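PDB 6QZO: peroxidase from Cellulomonas bogoriensis 69B4 = DSM 16987, which probably reduces hydrogen peroxide while oxidising its substrates, using a bound heme b, as a member of the DyP-type peroxidase family. Local coordinates for residues A[120-128]-A[359-367]. Residues are numbered along the deposited sequence; the frame is centred on the assembly and turned at random.
Sequences PAWLHPLPP and VGSAVFAVP
His124 ND1 bonds to Pro125 O at 2.7 Å, nearly straight at hydrogen (165°), while the carbonyl of His124 touches Val363 across the contact, its O lying 3.3 Å from Val363 CG2 with CB and CG1 of the same side chain little farther off. The side chain of His124 starts away from the strand; its bond to Pro125 lies in the imidazole plane but reaches the oxygen from above the carbonyl plane. NE2 is held by Asp336, so both ring nitrogens are engaged and the rotation of the ring is fixed. No hydrogen bond joins 120-128 to 359-367; side chains on one side of the strand, those of Ser361, Val363 and Ala365, pack against the loop. Val363 stands in the middle: CG1, anti to the backbone N (chi1 -174°), approaches the carbonyl of Trp122, and CG2 packs 3.9 Å from Leu126 CG, the two side chains crossing at about a right angle. Leu126 then sends CD1 to within 3.4 Å of Ser361 OG, a methyl-to-oxygen contact without a hydrogen bond; that hydroxyl is paired with Arg234. At the other end the CZ3-CH2 corner of the Trp122 indole comes obliquely to Ala365, CH2 being 3.7 Å from its CB; Pro120 CB lies against one face of the indole, toward its rim. Leu123, its CG also anti to the backbone N, brings CD1 to 3.7 Å from Ala365 N. A type I turn from Pro120 to Leu123 is closed by Leu123 N to Pro120 O, and Val335 of helix 335-338 touches Trp122, Val363 and Leu126. The loop thus packs an N-terminal family region onto outermost strand 356-366 of the C-terminal antiparallel sheet, joining the two ferredoxin-like halves of the DyP-type peroxidase fold.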
loop_
_atom_site.group_PDB
_atom_site.type_symbol
_atom_site.label_atom_id
_atom_site.label_comp_id
_atom_site.label_asym_id
_atom_site.label_seq_id
_atom_site.Cartn_x
_atom_site.Cartn_y
_atom_site.Cartn_z
ATOM N N PRO A 120 29.839 -6.113 15.772
ATOM C CA PRO A 120 30.603 -6.865 14.773
ATOM C C PRO A 120 31.296 -5.912 13.784
ATOM O O PRO A 120 30.831 -4.793 13.620
ATOM C CB PRO A 120 29.552 -7.734 14.074
ATOM C CG PRO A 120 28.219 -7.060 14.386
ATOM C CD PRO A 120 28.392 -6.396 15.731
ATOM N N ALA A 121 32.406 -6.350 13.189
ATOM C CA ALA A 121 33.236 -5.576 12.237
ATOM C C ALA A 121 32.385 -5.071 11.058
ATOM O O ALA A 121 32.719 -4.023 10.479
ATOM C CB ALA A 121 34.383 -6.425 11.741
ATOM N N TRP A 122 31.320 -5.789 10.697
ATOM C CA TRP A 122 30.485 -5.475 9.507
ATOM C C TRP A 122 29.316 -4.527 9.838
ATOM O O TRP A 122 28.567 -4.216 8.931
ATOM C CB TRP A 122 30.008 -6.770 8.846
ATOM C CG TRP A 122 29.376 -7.775 9.751
ATOM C CD1 TRP A 122 29.928 -8.946 10.184
ATOM C CD2 TRP A 122 28.051 -7.723 10.320
ATOM N NE1 TRP A 122 29.045 -9.626 10.982
ATOM C CE2 TRP A 122 27.885 -8.904 11.077
ATOM C CE3 TRP A 122 27.005 -6.797 10.280
ATOM C CZ2 TRP A 122 26.714 -9.176 11.778
ATOM C CZ3 TRP A 122 25.850 -7.064 10.973
ATOM C CH2 TRP A 122 25.713 -8.229 11.722
ATOM N N LEU A 123 29.175 -4.052 11.070
ATOM C CA LEU A 123 28.033 -3.168 11.448
ATOM C C LEU A 123 28.423 -1.712 11.199
ATOM O O LEU A 123 28.877 -1.044 12.144
ATOM C CB LEU A 123 27.620 -3.379 12.906
ATOM C CG LEU A 123 26.393 -2.587 13.334
ATOM C CD1 LEU A 123 25.234 -2.894 12.401
ATOM C CD2 LEU A 123 26.020 -2.882 14.776
ATOM N N HIS A 124 28.260 -1.267 9.949
ATOM C CA HIS A 124 28.600 0.092 9.463
ATOM C C HIS A 124 27.898 0.288 8.125
ATOM O O HIS A 124 27.559 -0.687 7.461
ATOM C CB HIS A 124 30.136 0.271 9.360
ATOM C CG HIS A 124 30.788 -0.686 8.423
ATOM N ND1 HIS A 124 30.571 -0.646 7.067
ATOM C CD2 HIS A 124 31.636 -1.706 8.619
ATOM C CE1 HIS A 124 31.244 -1.616 6.465
ATOM N NE2 HIS A 124 31.907 -2.284 7.393
ATOM N N PRO A 125 27.642 1.540 7.679
ATOM C CA PRO A 125 27.087 1.755 6.336
ATOM C C PRO A 125 27.941 1.054 5.274
ATOM O O PRO A 125 29.147 0.951 5.450
ATOM C CB PRO A 125 27.148 3.277 6.163
ATOM C CG PRO A 125 27.119 3.814 7.604
ATOM C CD PRO A 125 27.848 2.787 8.440
ATOM N N LEU A 126 27.319 0.571 4.199
ATOM C CA LEU A 126 28.084 0.007 3.059
ATOM C C LEU A 126 29.074 1.069 2.599
ATOM O O LEU A 126 28.831 2.257 2.780
ATOM C CB LEU A 126 27.115 -0.394 1.944
ATOM C CG LEU A 126 26.154 -1.530 2.298
ATOM C CD1 LEU A 126 25.170 -1.749 1.166
ATOM C CD2 LEU A 126 26.895 -2.814 2.596
ATOM N N PRO A 127 30.236 0.684 2.030
ATOM C CA PRO A 127 31.132 1.666 1.424
ATOM C C PRO A 127 30.409 2.335 0.256
ATOM O O PRO A 127 29.470 1.763 -0.277
ATOM C CB PRO A 127 32.363 0.847 0.991
ATOM C CG PRO A 127 31.888 -0.574 0.916
ATOM C CD PRO A 127 30.742 -0.693 1.904
ATOM N N PRO A 128 30.837 3.527 -0.200
ATOM C CA PRO A 128 30.160 4.202 -1.310
ATOM C C PRO A 128 30.472 3.510 -2.650
ATOM O O PRO A 128 31.553 2.966 -2.815
ATOM C CB PRO A 128 30.726 5.629 -1.271
ATOM C CG PRO A 128 32.123 5.458 -0.676
ATOM C CD PRO A 128 32.020 4.271 0.280
ATOM N N VAL A 359 18.796 4.551 -3.976
ATOM C CA VAL A 359 18.437 5.866 -3.356
ATOM C C VAL A 359 18.423 5.748 -1.824
ATOM O O VAL A 359 18.290 6.800 -1.171
ATOM C CB VAL A 359 17.116 6.421 -3.916
ATOM C CG1 VAL A 359 17.263 6.739 -5.399
ATOM C CG2 VAL A 359 15.931 5.493 -3.683
ATOM N N GLY A 360 18.617 4.550 -1.276
ATOM C CA GLY A 360 18.666 4.320 0.178
ATOM C C GLY A 360 19.511 3.114 0.529
ATOM O O GLY A 360 19.445 2.126 -0.220
ATOM N N SER A 361 20.259 3.197 1.637
ATOM C CA SER A 361 21.139 2.112 2.139
ATOM C C SER A 361 21.126 2.096 3.666
ATOM O O SER A 361 21.389 3.166 4.305
ATOM C CB SER A 361 22.547 2.248 1.630
ATOM O OG SER A 361 23.226 0.991 1.749
ATOM N N ALA A 362 20.860 0.920 4.252
ATOM C CA ALA A 362 20.911 0.719 5.709
ATOM C C ALA A 362 21.437 -0.682 6.016
ATOM O O ALA A 362 21.029 -1.650 5.322
ATOM C CB ALA A 362 19.548 0.939 6.267
ATOM N N VAL A 363 22.308 -0.768 7.025
ATOM C CA VAL A 363 22.868 -2.052 7.528
ATOM C C VAL A 363 22.453 -2.197 8.985
ATOM O O VAL A 363 22.540 -1.196 9.712
ATOM C CB VAL A 363 24.400 -2.098 7.371
ATOM C CG1 VAL A 363 24.949 -3.450 7.750
ATOM C CG2 VAL A 363 24.808 -1.717 5.959
ATOM N N PHE A 364 22.011 -3.394 9.369
ATOM C CA PHE A 364 21.557 -3.718 10.747
ATOM C C PHE A 364 22.096 -5.087 11.150
ATOM O O PHE A 364 22.259 -5.979 10.280
ATOM C CB PHE A 364 20.033 -3.727 10.845
ATOM C CG PHE A 364 19.406 -2.425 10.429
ATOM C CD1 PHE A 364 19.272 -1.386 11.326
ATOM C CD2 PHE A 364 18.983 -2.232 9.127
ATOM C CE1 PHE A 364 18.710 -0.180 10.933
ATOM C CE2 PHE A 364 18.425 -1.026 8.748
ATOM C CZ PHE A 364 18.288 -0.010 9.643
ATOM N N ALA A 365 22.376 -5.220 12.449
ATOM C CA ALA A 365 22.687 -6.506 13.112
ATOM C C ALA A 365 21.381 -7.035 13.692
ATOM O O ALA A 365 20.683 -6.271 14.366
ATOM C CB ALA A 365 23.727 -6.296 14.174
ATOM N N VAL A 366 21.069 -8.290 13.418
ATOM C CA VAL A 366 19.780 -8.920 13.791
ATOM C C VAL A 366 20.059 -9.920 14.904
ATOM O O VAL A 366 20.706 -10.946 14.679
ATOM C CB VAL A 366 19.140 -9.568 12.549
ATOM C CG1 VAL A 366 17.855 -10.307 12.884
ATOM C CG2 VAL A 366 18.890 -8.516 11.472
ATOM N N PRO A 367 19.591 -9.654 16.145
ATOM C CA PRO A 367 19.726 -10.618 17.221
ATOM C C PRO A 367 19.137 -11.971 16.827
ATOM O O PRO A 367 18.316 -12.037 15.894
ATOM C CB PRO A 367 18.909 -10.038 18.381
ATOM C CG PRO A 367 18.811 -8.566 18.080
ATOM C CD PRO A 367 18.908 -8.429 16.576
#